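Local coordinates for protein pyruvate formate-lyase 2 (Archaeoglobus fulgidus, PDB 2F3O) that is a glycyl radical enzyme of the pyruvate formate-lyase family, probably a lyase, whose exact substrate and reaction are not established, at residues A441-A453 against K482-V494. Sequence-based numbering, arbitrary orientation.
Sequences AALINVAKALEYA and KLREQVSHIVKLV
Ile-490 packs its CD1 against the helix of residues 447-453, 3.9 Å from Ala-449 CB, and the same methyl meets the Tyr-452 ring near CE2. The Ile-490 and Tyr-452 side chains cross at about a right angle. On its other branch, Ile-490 CG2 lies 3.6 Å from Ile-444 CG2 as the two isoleucines slide past each other in opposite directions. Ile-490 thereby bridges strand and helix of the 441-453 segment.

Next along helix 477-508, Val-494 reaches tip to tip toward Ile-444, with Ile-444 CD1 3.7 Å from both of its methyls; CG2 of the valine also touches Ala-442 CB. Tyr-610, from helix 597-615, adds to the packing round Ile-444.

Where the short helix crosses at 126°, small residues let the backbones close in, the CA atoms of Ala-453 and Leu-483 being 5.2 Å apart. Leu-483 turns CG away from its own backbone N, which lays CD1 along the backbone of Leu-450, 3.7 Å from Leu-450 CA.

Gln-486 lies along the short helix, its CB 3.5 Å from Ala-449 O and its CG against Ala-453 CA. A bend at chi2 (-72°) carries the amide beside Tyr-452. Gln-486 CD comes 3.7 Å from Tyr-452 CB, and the amide plane stands 52° from the ring. Its NE2 donates to Ala-468 O, in the chain linking the two segments. A leucine in its place would probably leave that carbonyl without its donor and loosen the hold of the helix on the linking chain.

The two segments thus meet mainly through hydrocarbon: methyls and aliphatic carbons seat helix 477-508 on the strand and the short helix, while the buried Gln-486 amide directs its hydrogen bonding beyond this interface.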
loop_
_atom_site.group_PDB
_atom_site.type_symbol
_atom_site.label_atom_id
_atom_site.label_comp_id
_atom_site.label_asym_id
_atom_site.label_seq_id
_atom_site.Cartn_x
_atom_site.Cartn_y
_atom_site.Cartn_z
ATOM N N ALA A 441 13.307 5.569 -25.948
ATOM C CA ALA A 441 12.884 6.782 -25.276
ATOM C C ALA A 441 13.955 7.846 -25.356
ATOM O O ALA A 441 13.645 9.045 -25.414
ATOM C CB ALA A 441 12.527 6.501 -23.863
ATOM N N ALA A 442 15.210 7.399 -25.354
ATOM C CA ALA A 442 16.341 8.275 -25.646
ATOM C C ALA A 442 17.479 7.540 -26.307
ATOM O O ALA A 442 17.575 6.312 -26.259
ATOM C CB ALA A 442 16.846 8.969 -24.395
ATOM N N LEU A 443 18.341 8.334 -26.929
ATOM C CA LEU A 443 19.626 7.882 -27.486
ATOM C C LEU A 443 20.709 8.807 -26.931
ATOM O O LEU A 443 20.565 10.024 -26.965
ATOM C CB LEU A 443 19.578 7.943 -29.022
ATOM C CG LEU A 443 18.540 7.007 -29.677
ATOM C CD1 LEU A 443 17.497 7.784 -30.476
ATOM C CD2 LEU A 443 19.207 5.912 -30.508
ATOM N N ILE A 444 21.774 8.248 -26.383
ATOM C CA ILE A 444 22.782 9.069 -25.714
ATOM C C ILE A 444 24.154 8.996 -26.374
ATOM O O ILE A 444 24.693 7.910 -26.609
ATOM C CB ILE A 444 22.925 8.653 -24.251
ATOM C CG1 ILE A 444 21.648 8.988 -23.495
ATOM C CG2 ILE A 444 24.122 9.321 -23.601
ATOM C CD1 ILE A 444 21.536 8.252 -22.202
ATOM N N ASN A 445 24.708 10.165 -26.677
ATOM C CA ASN A 445 26.057 10.275 -27.211
ATOM C C ASN A 445 27.058 10.114 -26.098
ATOM O O ASN A 445 27.381 11.089 -25.424
ATOM C CB ASN A 445 26.239 11.659 -27.833
ATOM C CG ASN A 445 27.546 11.809 -28.561
ATOM O OD1 ASN A 445 28.306 10.839 -28.713
ATOM N ND2 ASN A 445 27.825 13.032 -29.023
ATOM N N VAL A 446 27.582 8.904 -25.921
ATOM C CA VAL A 446 28.525 8.675 -24.836
ATOM C C VAL A 446 29.927 9.178 -25.193
ATOM O O VAL A 446 30.778 9.325 -24.318
ATOM C CB VAL A 446 28.551 7.209 -24.372
ATOM C CG1 VAL A 446 27.167 6.642 -24.421
ATOM C CG2 VAL A 446 29.502 6.370 -25.222
ATOM N N ALA A 447 30.154 9.470 -26.473
ATOM C CA ALA A 447 31.388 10.126 -26.873
ATOM C C ALA A 447 31.454 11.519 -26.266
ATOM O O ALA A 447 32.503 11.950 -25.778
ATOM C CB ALA A 447 31.529 10.173 -28.372
ATOM N N LYS A 448 30.317 12.192 -26.228
ATOM C CA LYS A 448 30.245 13.474 -25.579
ATOM C C LYS A 448 30.625 13.384 -24.100
ATOM O O LYS A 448 31.104 14.356 -23.538
ATOM C CB LYS A 448 28.854 14.080 -25.774
ATOM C CG LYS A 448 28.776 15.581 -25.547
ATOM C CD LYS A 448 29.775 16.349 -26.386
ATOM C CE LYS A 448 29.322 16.414 -27.828
ATOM N NZ LYS A 448 30.306 17.082 -28.706
ATOM N N ALA A 449 30.455 12.217 -23.479
ATOM C CA ALA A 449 30.817 12.061 -22.069
ATOM C C ALA A 449 32.317 12.147 -21.905
ATOM O O ALA A 449 32.807 12.828 -21.016
ATOM C CB ALA A 449 30.294 10.757 -21.505
ATOM N N LEU A 450 33.026 11.474 -22.806
ATOM C CA LEU A 450 34.481 11.477 -22.860
ATOM C C LEU A 450 35.028 12.857 -23.190
ATOM O O LEU A 450 36.012 13.299 -22.601
ATOM C CB LEU A 450 34.949 10.475 -23.904
ATOM C CG LEU A 450 36.414 10.506 -24.312
ATOM C CD1 LEU A 450 37.279 9.959 -23.216
ATOM C CD2 LEU A 450 36.562 9.684 -25.537
ATOM N N GLU A 451 34.378 13.534 -24.127
ATOM C CA GLU A 451 34.714 14.908 -24.471
ATOM C C GLU A 451 34.621 15.804 -23.228
ATOM O O GLU A 451 35.561 16.534 -22.935
ATOM C CB GLU A 451 33.806 15.389 -25.613
ATOM C CG GLU A 451 34.035 16.783 -26.144
ATOM C CD GLU A 451 33.384 16.990 -27.511
ATOM O OE1 GLU A 451 33.045 18.136 -27.886
ATOM O OE2 GLU A 451 33.204 15.991 -28.231
ATOM N N TYR A 452 33.530 15.691 -22.464
ATOM C CA TYR A 452 33.392 16.438 -21.210
ATOM C C TYR A 452 34.444 15.991 -20.192
ATOM O O TYR A 452 34.951 16.794 -19.398
ATOM C CB TYR A 452 32.004 16.247 -20.593
ATOM C CG TYR A 452 30.826 16.793 -21.381
ATOM C CD1 TYR A 452 30.956 17.889 -22.233
ATOM C CD2 TYR A 452 29.558 16.224 -21.239
ATOM C CE1 TYR A 452 29.848 18.392 -22.945
ATOM C CE2 TYR A 452 28.449 16.714 -21.943
ATOM C CZ TYR A 452 28.596 17.798 -22.788
ATOM O OH TYR A 452 27.495 18.254 -23.483
ATOM N N ALA A 453 34.777 14.705 -20.240
ATOM C CA ALA A 453 35.678 14.100 -19.267
ATOM C C ALA A 453 37.112 14.568 -19.425
ATOM O O ALA A 453 37.900 14.479 -18.480
ATOM C CB ALA A 453 35.611 12.584 -19.320
ATOM N N LYS A 482 36.931 10.028 -14.044
ATOM C CA LYS A 482 36.306 11.217 -14.585
ATOM C C LYS A 482 35.344 10.876 -15.717
ATOM O O LYS A 482 34.359 11.568 -15.896
ATOM C CB LYS A 482 37.366 12.232 -15.033
ATOM C CG LYS A 482 38.049 12.963 -13.874
ATOM C CD LYS A 482 39.084 13.987 -14.346
ATOM C CE LYS A 482 39.705 14.742 -13.173
ATOM N NZ LYS A 482 40.862 14.068 -12.527
ATOM N N LEU A 483 35.614 9.793 -16.447
ATOM C CA LEU A 483 34.727 9.338 -17.521
ATOM C C LEU A 483 33.417 8.769 -16.954
ATOM O O LEU A 483 32.327 9.227 -17.327
ATOM C CB LEU A 483 35.430 8.319 -18.437
ATOM C CG LEU A 483 34.608 7.608 -19.520
ATOM C CD1 LEU A 483 34.110 8.579 -20.564
ATOM C CD2 LEU A 483 35.419 6.529 -20.183
ATOM N N ARG A 484 33.546 7.803 -16.036
ATOM C CA ARG A 484 32.420 7.173 -15.334
ATOM C C ARG A 484 31.508 8.191 -14.680
ATOM O O ARG A 484 30.290 8.065 -14.719
ATOM C CB ARG A 484 32.932 6.220 -14.254
ATOM C CG ARG A 484 31.927 5.188 -13.782
ATOM C CD ARG A 484 32.278 4.773 -12.363
ATOM N NE ARG A 484 31.791 3.438 -12.027
ATOM C CZ ARG A 484 32.498 2.324 -12.182
ATOM N NH1 ARG A 484 33.730 2.390 -12.665
ATOM N NH2 ARG A 484 31.983 1.148 -11.849
ATOM N N GLU A 485 32.106 9.207 -14.089
ATOM C CA GLU A 485 31.333 10.249 -13.488
ATOM C C GLU A 485 30.580 11.031 -14.547
ATOM O O GLU A 485 29.452 11.439 -14.311
ATOM C CB GLU A 485 32.235 11.181 -12.696
ATOM C CG GLU A 485 31.484 12.074 -11.731
ATOM C CD GLU A 485 32.413 12.973 -10.955
ATOM O OE1 GLU A 485 33.469 12.475 -10.487
ATOM O OE2 GLU A 485 32.091 14.177 -10.825
ATOM N N GLN A 486 31.183 11.226 -15.715
ATOM C CA GLN A 486 30.518 12.004 -16.749
ATOM C C GLN A 486 29.379 11.264 -17.435
ATOM O O GLN A 486 28.357 11.875 -17.754
ATOM C CB GLN A 486 31.507 12.522 -17.782
ATOM C CG GLN A 486 32.370 13.653 -17.299
ATOM C CD GLN A 486 31.644 14.975 -17.134
ATOM O OE1 GLN A 486 30.447 15.102 -17.411
ATOM N NE2 GLN A 486 32.385 15.985 -16.690
ATOM N N VAL A 487 29.566 9.961 -17.660
ATOM C CA VAL A 487 28.516 9.088 -18.193
ATOM C C VAL A 487 27.297 9.167 -17.281
ATOM O O VAL A 487 26.192 9.490 -17.736
ATOM C CB VAL A 487 28.989 7.617 -18.302
ATOM C CG1 VAL A 487 27.851 6.706 -18.762
ATOM C CG2 VAL A 487 30.156 7.508 -19.260
ATOM N N SER A 488 27.539 8.913 -15.991
ATOM C CA SER A 488 26.561 9.085 -14.915
ATOM C C SER A 488 25.772 10.384 -15.039
ATOM O O SER A 488 24.550 10.363 -15.129
ATOM C CB SER A 488 27.268 9.047 -13.556
ATOM O OG SER A 488 26.344 8.923 -12.485
ATOM N N HIS A 489 26.493 11.497 -15.085
ATOM C CA HIS A 489 25.915 12.837 -15.189
ATOM C C HIS A 489 24.968 12.991 -16.378
ATOM O O HIS A 489 23.918 13.621 -16.259
ATOM C CB HIS A 489 27.043 13.854 -15.311
ATOM C CG HIS A 489 26.574 15.254 -15.505
ATOM N ND1 HIS A 489 26.319 16.099 -14.450
ATOM C CD2 HIS A 489 26.335 15.972 -16.628
ATOM C CE1 HIS A 489 25.932 17.278 -14.912
ATOM N NE2 HIS A 489 25.923 17.223 -16.230
ATOM N N ILE A 490 25.350 12.412 -17.513
ATOM C CA ILE A 490 24.608 12.541 -18.751
ATOM C C ILE A 490 23.386 11.637 -18.730
ATOM O O ILE A 490 22.303 12.034 -19.172
ATOM C CB ILE A 490 25.509 12.183 -19.924
ATOM C CG1 ILE A 490 26.527 13.289 -20.132
ATOM C CG2 ILE A 490 24.722 11.980 -21.194
ATOM C CD1 ILE A 490 27.284 13.157 -21.407
ATOM N N VAL A 491 23.558 10.432 -18.182
ATOM C CA VAL A 491 22.442 9.499 -18.005
ATOM C C VAL A 491 21.383 10.138 -17.117
ATOM O O VAL A 491 20.212 10.171 -17.487
ATOM C CB VAL A 491 22.888 8.139 -17.423
ATOM C CG1 VAL A 491 21.702 7.361 -16.934
ATOM C CG2 VAL A 491 23.617 7.324 -18.468
ATOM N N LYS A 492 21.820 10.708 -15.993
ATOM C CA LYS A 492 20.941 11.417 -15.071
ATOM C C LYS A 492 20.143 12.520 -15.744
ATOM O O LYS A 492 18.951 12.689 -15.453
ATOM C CB LYS A 492 21.722 11.980 -13.890
ATOM C CG LYS A 492 22.104 10.922 -12.854
ATOM C CD LYS A 492 22.739 11.534 -11.612
ATOM C CE LYS A 492 23.353 10.438 -10.756
ATOM N NZ LYS A 492 24.481 10.926 -9.907
ATOM N N LEU A 493 20.785 13.244 -16.658
ATOM C CA LEU A 493 20.100 14.261 -17.447
ATOM C C LEU A 493 18.996 13.640 -18.273
ATOM O O LEU A 493 17.909 14.183 -18.329
ATOM C CB LEU A 493 21.066 15.031 -18.354
ATOM C CG LEU A 493 21.604 16.415 -17.953
ATOM C CD1 LEU A 493 21.631 16.667 -16.443
ATOM C CD2 LEU A 493 22.988 16.586 -18.537
ATOM N N VAL A 494 19.235 12.492 -18.896
ATOM C CA VAL A 494 18.147 11.947 -19.700
ATOM C C VAL A 494 17.111 11.226 -18.863
ATOM O O VAL A 494 15.943 11.232 -19.233
ATOM C CB VAL A 494 18.569 11.149 -20.994
ATOM C CG1 VAL A 494 19.943 11.475 -21.383
ATOM C CG2 VAL A 494 18.425 9.674 -20.832
#